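AT-less polyketide synthase (Streptomyces platensis subsp. rosaceus, PDB 4TKT) probably catalyses decarboxylative condensation of acyl units as a ketosynthase domain of the modular synthase that builds isomigrastatin. Local coordinates at residues 96-101 / 163-168. Sequence-based numbering, arbitrary orientation.
Sequences RLFLQC and ASIANR
Phe98 and Ile165 meet where helix 93-109 packs against helix 163-173, a worked example of two helices joined mainly by apolar surface. Their CA atoms lie 6.8 Å apart, and the two side chains cross at about a right angle. The apolar contact centres on one methyl: Ile165 CG2 comes within 3.5 Å of Phe98 CD2 and 3.8 Å of Phe98 CG. With CG anti to the backbone N (chi1 -165°), Phe98 sends its ring across to the other helix, where Ala135 of strand 129-136 and Val253 of strand 252-260 also touch it.

A second kind of contact sets carbon against backbone oxygen. Ile165 O approaches the rim of the ring, close to the ring plane, 3.5 Å from Phe98 CD2, an approach that would let the slightly positive C-H rim face the carbonyl oxygen. An alanine in place of Phe98 would probably leave Ile165 CG2 and Ile165 O without their aromatic neighbour and open a gap between the helices beside Ala135. Further along, Leu99 CD2 rests 3.8 Å from Arg168 O, a plain van der Waals touch.

The ionic link lies at the margin. The CB of Arg168 points at 96-101, yet the chain then turns off, and NE forms a salt bridge with Glu95 OE1, one residue before that segment on the same helix.

Both helices cover one side of the thiolase-type sheet: Ile165 and Ala166 also reach Ala135. With 188 Å² buried between the segments and no polar bond directly joining them, the chemistry implies that the buried part of this helix pair depends on how ring, methyl and carbonyl fit, with one ionic link, Arg168 to Glu95, at the partly exposed side.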
loop_
_atom_site.group_PDB
_atom_site.type_symbol
_atom_site.label_atom_id
_atom_site.label_comp_id
_atom_site.label_asym_id
_atom_site.label_seq_id
_atom_site.Cartn_x
_atom_site.Cartn_y
_atom_site.Cartn_z
ATOM N N ARG A 96 -6.817 1.899 12.688
ATOM C CA ARG A 96 -7.825 2.629 11.930
ATOM C C ARG A 96 -7.412 2.810 10.474
ATOM O O ARG A 96 -8.195 2.539 9.564
ATOM C CB ARG A 96 -8.095 3.994 12.570
ATOM C CG ARG A 96 -8.762 3.926 13.939
ATOM C CD ARG A 96 -9.161 5.315 14.416
ATOM N NE ARG A 96 -8.429 5.732 15.607
ATOM C CZ ARG A 96 -8.213 6.999 15.943
ATOM N NH1 ARG A 96 -8.659 7.977 15.169
ATOM N NH2 ARG A 96 -7.543 7.290 17.049
ATOM N N LEU A 97 -6.179 3.254 10.256
ATOM C CA LEU A 97 -5.707 3.530 8.904
ATOM C C LEU A 97 -5.480 2.255 8.096
ATOM O O LEU A 97 -5.588 2.267 6.869
ATOM C CB LEU A 97 -4.419 4.358 8.939
ATOM C CG LEU A 97 -4.546 5.778 9.494
ATOM C CD1 LEU A 97 -3.368 6.637 9.060
ATOM C CD2 LEU A 97 -5.856 6.413 9.066
ATOM N N PHE A 98 -5.165 1.157 8.775
ATOM C CA PHE A 98 -4.934 -0.097 8.075
ATOM C C PHE A 98 -6.262 -0.701 7.634
ATOM O O PHE A 98 -6.344 -1.330 6.579
ATOM C CB PHE A 98 -4.158 -1.086 8.945
ATOM C CG PHE A 98 -3.584 -2.242 8.175
ATOM C CD1 PHE A 98 -2.634 -2.028 7.187
ATOM C CD2 PHE A 98 -3.995 -3.540 8.433
ATOM C CE1 PHE A 98 -2.104 -3.086 6.471
ATOM C CE2 PHE A 98 -3.467 -4.604 7.723
ATOM C CZ PHE A 98 -2.519 -4.378 6.739
ATOM N N LEU A 99 -7.297 -0.503 8.443
ATOM C CA LEU A 99 -8.648 -0.894 8.055
ATOM C C LEU A 99 -9.031 -0.241 6.732
ATOM O O LEU A 99 -9.490 -0.912 5.810
ATOM C CB LEU A 99 -9.659 -0.516 9.139
ATOM C CG LEU A 99 -10.032 -1.603 10.147
ATOM C CD1 LEU A 99 -10.949 -1.042 11.221
ATOM C CD2 LEU A 99 -10.691 -2.777 9.439
ATOM N N GLN A 100 -8.830 1.071 6.648
ATOM C CA GLN A 100 -9.171 1.825 5.447
ATOM C C GLN A 100 -8.281 1.424 4.275
ATOM O O GLN A 100 -8.731 1.355 3.133
ATOM C CB GLN A 100 -9.066 3.328 5.720
ATOM C CG GLN A 100 -10.104 3.826 6.722
ATOM C CD GLN A 100 -10.067 5.328 6.928
ATOM O OE1 GLN A 100 -9.075 5.987 6.616
ATOM N NE2 GLN A 100 -11.155 5.878 7.458
ATOM N N CYS A 101 -7.017 1.151 4.573
ATOM C CA CYS A 101 -6.075 0.656 3.581
ATOM C C CYS A 101 -6.506 -0.700 3.024
ATOM O O CYS A 101 -6.423 -0.943 1.821
ATOM C CB CYS A 101 -4.681 0.548 4.191
ATOM S SG CYS A 101 -3.423 -0.079 3.069
ATOM N N ALA A 163 -1.471 -6.958 17.377
ATOM C CA ALA A 163 -2.257 -8.006 16.734
ATOM C C ALA A 163 -3.579 -7.473 16.194
ATOM O O ALA A 163 -4.108 -7.992 15.209
ATOM C CB ALA A 163 -2.520 -9.143 17.705
ATOM N N SER A 164 -4.111 -6.445 16.847
ATOM C CA SER A 164 -5.397 -5.879 16.461
ATOM C C SER A 164 -5.363 -5.327 15.046
ATOM O O SER A 164 -6.379 -5.319 14.357
ATOM C CB SER A 164 -5.817 -4.782 17.437
ATOM O OG SER A 164 -6.149 -5.336 18.695
ATOM N N ILE A 165 -4.192 -4.869 14.618
ATOM C CA ILE A 165 -4.025 -4.343 13.269
ATOM C C ILE A 165 -4.447 -5.378 12.229
ATOM O O ILE A 165 -5.180 -5.065 11.293
ATOM C CB ILE A 165 -2.570 -3.911 13.013
ATOM C CG1 ILE A 165 -2.196 -2.754 13.939
ATOM C CG2 ILE A 165 -2.377 -3.499 11.565
ATOM C CD1 ILE A 165 -0.767 -2.293 13.789
ATOM N N ALA A 166 -4.003 -6.616 12.411
ATOM C CA ALA A 166 -4.371 -7.687 11.493
ATOM C C ALA A 166 -5.732 -8.280 11.840
ATOM O O ALA A 166 -6.513 -8.624 10.954
ATOM C CB ALA A 166 -3.310 -8.772 11.496
ATOM N N ASN A 167 -6.011 -8.394 13.135
ATOM C CA ASN A 167 -7.229 -9.047 13.597
ATOM C C ASN A 167 -8.505 -8.280 13.259
ATOM O O ASN A 167 -9.529 -8.888 12.953
ATOM C CB ASN A 167 -7.156 -9.285 15.105
ATOM C CG ASN A 167 -6.330 -10.508 15.459
ATOM O OD1 ASN A 167 -5.812 -11.194 14.580
ATOM N ND2 ASN A 167 -6.200 -10.785 16.751
ATOM N N ARG A 168 -8.449 -6.953 13.308
ATOM C CA ARG A 168 -9.628 -6.147 13.003
ATOM C C ARG A 168 -9.966 -6.193 11.522
ATOM O O ARG A 168 -11.138 -6.141 11.151
ATOM C CB ARG A 168 -9.435 -4.697 13.447
ATOM C CG ARG A 168 -9.428 -4.542 14.949
ATOM C CD ARG A 168 -9.724 -3.123 15.373
ATOM N NE ARG A 168 -9.606 -2.980 16.820
ATOM C CZ ARG A 168 -10.532 -3.377 17.688
ATOM N NH1 ARG A 168 -11.652 -3.943 17.253
ATOM N NH2 ARG A 168 -10.338 -3.208 18.988
#